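Local coordinates for protein arginase, mitochondrial (Medicago truncatula, PDB 6VSS) that hydrolyses L-arginine to urea and L-ornithine, and also agmatine to urea and putrescine, as a homohexameric dimanganese enzyme of the plant mitochondrion, at residues B[44-47]-B[48-51]; B[107-110]-B[111-114]; B[203-206]-B[207-211]. All blocks are in the same frame, centred on the assembly; numbering follows the deposited sequence.

Interaction 1. Residues B[44-47]-B[48-51]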
loop_
_atom_site.group_PDB
_atom_site.type_symbol
_atom_site.label_atom_id
_atom_site.label_comp_id
_atom_site.label_asym_id
_atom_site.label_seq_id
_atom_site.Cartn_x
_atom_site.Cartn_y
_atom_site.Cartn_z
ATOM N N ARG B 44 -18.056 -19.129 -30.406
ATOM C CA ARG B 44 -18.841 -20.310 -30.856
ATOM C C ARG B 44 -18.003 -21.558 -30.550
ATOM O O ARG B 44 -18.555 -22.482 -29.967
ATOM C CB ARG B 44 -19.252 -20.259 -32.342
ATOM C CG ARG B 44 -20.130 -21.429 -32.778
ATOM C CD ARG B 44 -20.849 -21.303 -34.136
ATOM N NE ARG B 44 -21.311 -19.939 -34.407
ATOM C CZ ARG B 44 -20.780 -19.077 -35.303
ATOM N NH1 ARG B 44 -21.244 -17.836 -35.390
ATOM N NH2 ARG B 44 -19.779 -19.432 -36.105
ATOM N N GLU B 45 -16.732 -21.560 -30.917
ATOM C CA GLU B 45 -15.858 -22.766 -30.852
ATOM C C GLU B 45 -15.510 -23.085 -29.397
ATOM O O GLU B 45 -15.405 -24.276 -29.042
ATOM C CB GLU B 45 -14.575 -22.571 -31.657
ATOM C CG GLU B 45 -14.815 -22.417 -33.159
ATOM C CD GLU B 45 -15.392 -23.664 -33.779
ATOM O OE1 GLU B 45 -15.117 -24.751 -33.220
ATOM O OE2 GLU B 45 -16.120 -23.549 -34.819
ATOM N N ARG B 46 -15.351 -22.068 -28.555
ATOM C CA ARG B 46 -15.068 -22.395 -27.133
ATOM C C ARG B 46 -16.342 -22.973 -26.535
ATOM O O ARG B 46 -16.239 -23.950 -25.769
ATOM C CB ARG B 46 -14.506 -21.173 -26.415
ATOM C CG ARG B 46 -13.079 -20.888 -26.846
ATOM C CD ARG B 46 -12.074 -21.631 -25.976
ATOM N NE ARG B 46 -12.224 -21.418 -24.549
ATOM C CZ ARG B 46 -11.820 -22.270 -23.618
ATOM N NH1 ARG B 46 -11.147 -23.373 -23.948
ATOM N NH2 ARG B 46 -12.024 -21.976 -22.345
ATOM N N ALA B 47 -17.513 -22.424 -26.868
ATOM C CA ALA B 47 -18.770 -22.946 -26.277
ATOM C C ALA B 47 -19.010 -24.384 -26.790
ATOM O O ALA B 47 -19.551 -25.263 -26.038
ATOM C CB ALA B 47 -19.934 -22.020 -26.540
ATOM N N LYS B 48 -18.628 -24.656 -28.028
ATOM C CA LYS B 48 -18.866 -25.974 -28.670
ATOM C C LYS B 48 -18.022 -26.998 -27.902
ATOM O O LYS B 48 -18.538 -28.056 -27.531
ATOM C CB LYS B 48 -18.511 -25.869 -30.162
ATOM C CG LYS B 48 -18.219 -27.171 -30.900
ATOM C CD LYS B 48 -17.917 -26.937 -32.394
ATOM C CE LYS B 48 -17.951 -28.204 -33.212
ATOM N NZ LYS B 48 -16.747 -29.029 -32.954
ATOM N N PHE B 49 -16.743 -26.688 -27.709
ATOM C CA PHE B 49 -15.810 -27.515 -26.907
ATOM C C PHE B 49 -16.483 -27.877 -25.561
ATOM O O PHE B 49 -16.767 -29.076 -25.308
ATOM C CB PHE B 49 -14.481 -26.783 -26.795
ATOM C CG PHE B 49 -13.544 -27.387 -25.778
ATOM C CD1 PHE B 49 -13.485 -28.753 -25.596
ATOM C CD2 PHE B 49 -12.693 -26.587 -25.039
ATOM C CE1 PHE B 49 -12.611 -29.295 -24.668
ATOM C CE2 PHE B 49 -11.844 -27.133 -24.100
ATOM C CZ PHE B 49 -11.796 -28.484 -23.923
ATOM N N LYS B 50 -16.820 -26.869 -24.744
ATOM C CA LYS B 50 -17.299 -27.072 -23.352
ATOM C C LYS B 50 -18.657 -27.780 -23.362
ATOM O O LYS B 50 -18.836 -28.647 -22.503
ATOM C CB LYS B 50 -17.228 -25.743 -22.608
ATOM C CG LYS B 50 -15.800 -25.234 -22.437
ATOM C CD LYS B 50 -14.905 -26.279 -21.859
ATOM C CE LYS B 50 -13.537 -25.776 -21.478
ATOM N NZ LYS B 50 -13.587 -24.778 -20.386
ATOM N N GLY B 51 -19.509 -27.551 -24.368
ATOM C CA GLY B 51 -20.798 -28.250 -24.464
ATOM C C GLY B 51 -20.641 -29.759 -24.699
ATOM O O GLY B 51 -21.322 -30.548 -24.048
#

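Interaction 2. Residues B[107-110]-B[111-114]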
loop_
_atom_site.group_PDB
_atom_site.type_symbol
_atom_site.label_atom_id
_atom_site.label_comp_id
_atom_site.label_asym_id
_atom_site.label_seq_id
_atom_site.Cartn_x
_atom_site.Cartn_y
_atom_site.Cartn_z
ATOM N N LEU B 107 -15.422 -27.783 -7.788
ATOM C CA LEU B 107 -15.085 -26.883 -8.923
ATOM C C LEU B 107 -14.133 -27.566 -9.921
ATOM O O LEU B 107 -14.123 -27.153 -11.090
ATOM C CB LEU B 107 -14.486 -25.603 -8.340
ATOM C CG LEU B 107 -15.442 -24.865 -7.391
ATOM C CD1 LEU B 107 -14.715 -23.798 -6.584
ATOM C CD2 LEU B 107 -16.623 -24.275 -8.160
ATOM N N ARG B 108 -13.383 -28.590 -9.516
ATOM C CA ARG B 108 -12.606 -29.452 -10.454
ATOM C C ARG B 108 -13.531 -30.210 -11.409
ATOM O O ARG B 108 -13.074 -30.590 -12.489
ATOM C CB ARG B 108 -11.787 -30.501 -9.705
ATOM C CG ARG B 108 -10.587 -29.927 -8.988
ATOM C CD ARG B 108 -9.845 -31.050 -8.276
ATOM N NE ARG B 108 -8.994 -30.488 -7.245
ATOM C CZ ARG B 108 -8.021 -29.622 -7.493
ATOM N NH1 ARG B 108 -7.754 -29.244 -8.734
ATOM N NH2 ARG B 108 -7.303 -29.135 -6.500
ATOM N N ASP B 109 -14.764 -30.493 -11.031
ATOM C CA ASP B 109 -15.699 -31.107 -11.991
ATOM C C ASP B 109 -16.080 -30.035 -13.015
ATOM O O ASP B 109 -16.660 -29.032 -12.655
ATOM C CB ASP B 109 -16.824 -31.777 -11.219
ATOM C CG ASP B 109 -17.824 -32.532 -12.068
ATOM O OD1 ASP B 109 -17.861 -32.329 -13.312
ATOM O OD2 ASP B 109 -18.614 -33.281 -11.467
ATOM N N PRO B 110 -15.769 -30.190 -14.327
ATOM C CA PRO B 110 -16.190 -29.242 -15.349
ATOM C C PRO B 110 -17.698 -29.037 -15.456
ATOM O O PRO B 110 -18.113 -28.013 -15.971
ATOM C CB PRO B 110 -15.720 -29.868 -16.659
ATOM C CG PRO B 110 -14.559 -30.711 -16.244
ATOM C CD PRO B 110 -14.960 -31.268 -14.902
ATOM N N ARG B 111 -18.479 -29.971 -14.941
ATOM C CA ARG B 111 -19.948 -29.879 -15.040
ATOM C C ARG B 111 -20.427 -28.866 -14.002
ATOM O O ARG B 111 -21.512 -28.399 -14.098
ATOM C CB ARG B 111 -20.551 -31.264 -14.815
ATOM C CG ARG B 111 -20.121 -32.291 -15.849
ATOM C CD ARG B 111 -20.639 -33.669 -15.463
ATOM N NE ARG B 111 -20.010 -34.108 -14.230
ATOM C CZ ARG B 111 -20.089 -35.336 -13.740
ATOM N NH1 ARG B 111 -20.774 -36.268 -14.390
ATOM N NH2 ARG B 111 -19.490 -35.620 -12.592
ATOM N N VAL B 112 -19.603 -28.565 -13.017
ATOM C CA VAL B 112 -19.930 -27.538 -11.997
ATOM C C VAL B 112 -19.570 -26.154 -12.525
ATOM O O VAL B 112 -20.333 -25.223 -12.295
ATOM C CB VAL B 112 -19.198 -27.836 -10.688
ATOM C CG1 VAL B 112 -19.515 -26.763 -9.668
ATOM C CG2 VAL B 112 -19.576 -29.217 -10.199
ATOM N N ILE B 113 -18.413 -26.004 -13.152
ATOM C CA ILE B 113 -18.003 -24.664 -13.668
ATOM C C ILE B 113 -16.985 -24.833 -14.787
ATOM O O ILE B 113 -16.112 -25.700 -14.701
ATOM C CB ILE B 113 -17.496 -23.765 -12.528
ATOM C CG1 ILE B 113 -17.388 -22.317 -13.006
ATOM C CG2 ILE B 113 -16.165 -24.314 -11.971
ATOM C CD1 ILE B 113 -16.848 -21.401 -11.960
ATOM N N THR B 114 -17.126 -24.022 -15.828
ATOM C CA THR B 114 -16.201 -24.078 -16.962
ATOM C C THR B 114 -16.000 -22.654 -17.491
ATOM O O THR B 114 -16.958 -21.865 -17.472
ATOM C CB THR B 114 -16.749 -25.105 -17.963
ATOM O OG1 THR B 114 -15.717 -25.405 -18.883
ATOM C CG2 THR B 114 -17.899 -24.599 -18.788
#

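Interaction 3. Residues B[203-206]-B[207-211]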
loop_
_atom_site.group_PDB
_atom_site.type_symbol
_atom_site.label_atom_id
_atom_site.label_comp_id
_atom_site.label_asym_id
_atom_site.label_seq_id
_atom_site.Cartn_x
_atom_site.Cartn_y
_atom_site.Cartn_z
ATOM N N PRO B 203 -28.729 0.119 -16.665
ATOM C CA PRO B 203 -29.001 -1.192 -17.221
ATOM C C PRO B 203 -30.425 -1.604 -16.889
ATOM O O PRO B 203 -31.081 -2.138 -17.731
ATOM C CB PRO B 203 -27.967 -2.126 -16.600
ATOM C CG PRO B 203 -27.300 -1.336 -15.474
ATOM C CD PRO B 203 -27.500 0.118 -15.840
ATOM N N PHE B 204 -30.864 -1.381 -15.659
ATOM C CA PHE B 204 -32.157 -1.955 -15.219
ATOM C C PHE B 204 -33.322 -1.094 -15.742
ATOM O O PHE B 204 -34.401 -1.627 -15.838
ATOM C CB PHE B 204 -32.165 -2.205 -13.719
ATOM C CG PHE B 204 -31.231 -3.331 -13.365
ATOM C CD1 PHE B 204 -31.579 -4.644 -13.638
ATOM C CD2 PHE B 204 -29.954 -3.065 -12.894
ATOM C CE1 PHE B 204 -30.696 -5.676 -13.345
ATOM C CE2 PHE B 204 -29.056 -4.097 -12.650
ATOM C CZ PHE B 204 -29.438 -5.399 -12.851
ATOM N N ALA B 205 -33.117 0.188 -16.055
ATOM C CA ALA B 205 -34.144 0.971 -16.787
ATOM C C ALA B 205 -34.319 0.340 -18.175
ATOM O O ALA B 205 -35.451 0.067 -18.545
ATOM C CB ALA B 205 -33.760 2.427 -16.836
ATOM N N ARG B 206 -33.225 0.032 -18.881
ATOM C CA ARG B 206 -33.290 -0.622 -20.215
ATOM C C ARG B 206 -34.081 -1.924 -20.070
ATOM O O ARG B 206 -35.046 -2.170 -20.841
ATOM C CB ARG B 206 -31.875 -0.840 -20.751
ATOM C CG ARG B 206 -31.033 0.427 -20.857
ATOM C CD ARG B 206 -31.544 1.439 -21.867
ATOM N NE ARG B 206 -32.439 2.447 -21.292
ATOM C CZ ARG B 206 -32.074 3.549 -20.630
ATOM N NH1 ARG B 206 -30.802 3.849 -20.402
ATOM N NH2 ARG B 206 -33.018 4.346 -20.154
ATOM N N ILE B 207 -33.736 -2.720 -19.064
ATOM C CA ILE B 207 -34.276 -4.099 -18.922
ATOM C C ILE B 207 -35.768 -3.942 -18.695
ATOM O O ILE B 207 -36.536 -4.483 -19.489
ATOM C CB ILE B 207 -33.553 -4.872 -17.805
ATOM C CG1 ILE B 207 -32.157 -5.327 -18.235
ATOM C CG2 ILE B 207 -34.388 -6.018 -17.305
ATOM C CD1 ILE B 207 -31.224 -5.657 -17.057
ATOM N N MET B 208 -36.134 -3.198 -17.654
ATOM C CA MET B 208 -37.536 -2.951 -17.279
ATOM C C MET B 208 -38.292 -2.312 -18.466
ATOM O O MET B 208 -39.372 -2.792 -18.775
ATOM C CB MET B 208 -37.626 -2.054 -16.040
ATOM C CG MET B 208 -37.182 -2.713 -14.729
ATOM S SD MET B 208 -37.401 -4.516 -14.559
ATOM C CE MET B 208 -38.998 -4.499 -13.740
ATOM N N GLU B 209 -37.750 -1.280 -19.120
ATOM C CA GLU B 209 -38.391 -0.663 -20.308
ATOM C C GLU B 209 -38.751 -1.762 -21.301
ATOM O O GLU B 209 -39.800 -1.636 -21.887
ATOM C CB GLU B 209 -37.482 0.323 -21.049
ATOM C CG GLU B 209 -37.268 1.615 -20.310
ATOM C CD GLU B 209 -35.990 2.374 -20.618
ATOM O OE1 GLU B 209 -35.725 3.369 -19.906
ATOM O OE2 GLU B 209 -35.274 1.997 -21.582
ATOM N N GLY B 210 -37.854 -2.734 -21.521
ATOM C CA GLY B 210 -37.989 -3.815 -22.515
ATOM C C GLY B 210 -38.957 -4.898 -22.083
ATOM O O GLY B 210 -39.225 -5.803 -22.898
ATOM N N GLY B 211 -39.470 -4.824 -20.847
ATOM C CA GLY B 211 -40.258 -5.902 -20.216
ATOM C C GLY B 211 -39.492 -7.205 -20.240
ATOM O O GLY B 211 -40.093 -8.230 -20.384
#

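Interaction 1. Residues B[44-47]-B[48-51]
Arg46 and Phe49 lie alongside each other on one flank of helix 25-57. Arg46 NH1 sits at the rim of the ring near its plane, 3.7 Å from Phe49 CD2, which makes this an edge contact; guanidinium and ring planes are 57° apart. Phe49 CG lies anti to the backbone N (chi1 168°), which carries the ring alongside Arg46. Lys50 runs next to both: its CD sits over one face of the ring, offset toward the rim, and Lys50 NZ comes within 3.8 Å of Arg46 NH2. On another flank, Glu45 OE1 touches Lys48 CD at 3.6 Å, while Lys48 NZ stays 4.6 Å from Glu45 OE1, beyond a salt bridge. Four i to i+4 backbone bonds set this spacing, among them Gly51 N to Ala47 O at 2.8 Å.

Further direct partners come from a second subunit, whose Arg34 pairs with Glu45 OE1. Lys50 NZ also bonds Thr114 OG1 and Asn115 O at strand 113-118 of its own chain. Asp126 of the second subunit draws Arg46 NH2 and Lys50 NZ together through salt bridges to both; its charge probably compensates theirs, making this helical face a charged part of the subunit interface.

Interaction 2. Residues B[107-110]-B[111-114]
Asp109 and Arg111 belong to a type I beta turn just ahead of strand 113-118, outermost within the chain's sheet. Val112 N closes it on Asp109 O at 3.0 Å, approaching from above the carbonyl plane, and Pro110 and Arg111 at its corners both have helix-like backbone angles. Most of the polar bonds converge on one carboxylate. Asp109 OD1 accepts two strong bonds: Arg111 NE reaches its syn lone pair at 2.9 Å, and the backbone Arg111 N, also 2.9 Å away, meets OD1 from above the carboxylate plane, forming an Asx turn within the beta turn. Asp109 OD2 takes Arg111 NH2 at 2.7 Å on its syn side, so the guanidinium grips side-on through NE and NH2, one to each oxygen, with the two planes 38° apart. A bend at chi3 of Arg111 (-65°) folds the guanidinium back over the turn to meet this acid.

The apolar side is looser. Leu107 CD2 meets Ile113 CG2 at 3.8 Å and Val112 CG1 only at 4.1 Å, the leucine crossing the valine at about a right angle. Leu107 and Ile113 are nevertheless buried, against Arg333 and Ala336 of helix 323-339 respectively; it is around Asp109, Pro110, Arg111 and Val112 that the turn is partly exposed. Arg111 NH1 bonds to Gly58 O, just beyond helix 25-57.

With both carboxylate oxygens engaged and the same arginine held by backbone and side chain, the ion pair probably fixes the turn's shape where the chain enters the sheet, despite its partial exposure to solvent.

Interaction 3. Residues B[203-206]-B[207-211]
Arg206 NH2 is gripped by two acceptors, Glu209 OE1 at 2.9 Å and the backbone His191 O, on helix 203-209. This short helix is the crossover of a beta-alpha-beta unit between parallel strands 178-183 and 213-221 of the arginase fold. The hold on the glutamate is two-pronged and side-on: NH2 uses the syn lone pair of OE1, while Arg206 NE meets Glu209 OE2, also at 2.9 Å, in an almost perfectly straight salt bridge (N-H...O angle 179°), on the syn side but 29° out of the carboxylate plane. Bends at chi2 and chi3 of Arg206 turn its guanidinium along the helix toward the glutamate three residues on, whose own chain is extended beyond CG. A further bond from NH1 to Tyr197 O, with a cation-pi contact to Tyr197, holds the guanidinium in a buried setting.

Elsewhere on the helix, Ile207 CD1 lies 3.6 Å from Phe204 CD1, the two side chains running alongside each other. The Phe204 ring also stacks on His182 and meets His160, a manganese ligand, edge-to-face; its side chain is about 6 Å from a bound manganese ion. Phe204 is therefore well placed to pack behind the metal site as a second-shell residue.

The last regular alpha-helical bond runs from Gly210 N to Arg206 O at 2.9 Å. The helix then ends in a Schellman motif: Gly211 has positive phi (54°), and Gly211 N donates to Met208 O at 2.9 Å.

In the fold
Interactions 1 and 3 are both buried helix contacts, yet their surroundings differ: interaction 1 is covered partly by a second subunit, whereas no other chain touches interaction 3, which packs beside the manganese site. Interaction 2 is partly exposed, in the loop leading into strand 113-118, outermost within the chain's sheet. Interactions 1 and 2 are neighbours, touching where Lys50 NZ approaches Thr114 OG1 at 2.7 Å, a probable hydrogen bond joining helix 25-57 to that strand. Interaction 3 stands apart, its centre about 30 and 32 Å from the centres of interactions 1 and 2. Chemically, interactions 2 and 3 each pair arginine with a carboxylate internally, while the charges of interaction 1 find opposite partners mainly across the subunit interface.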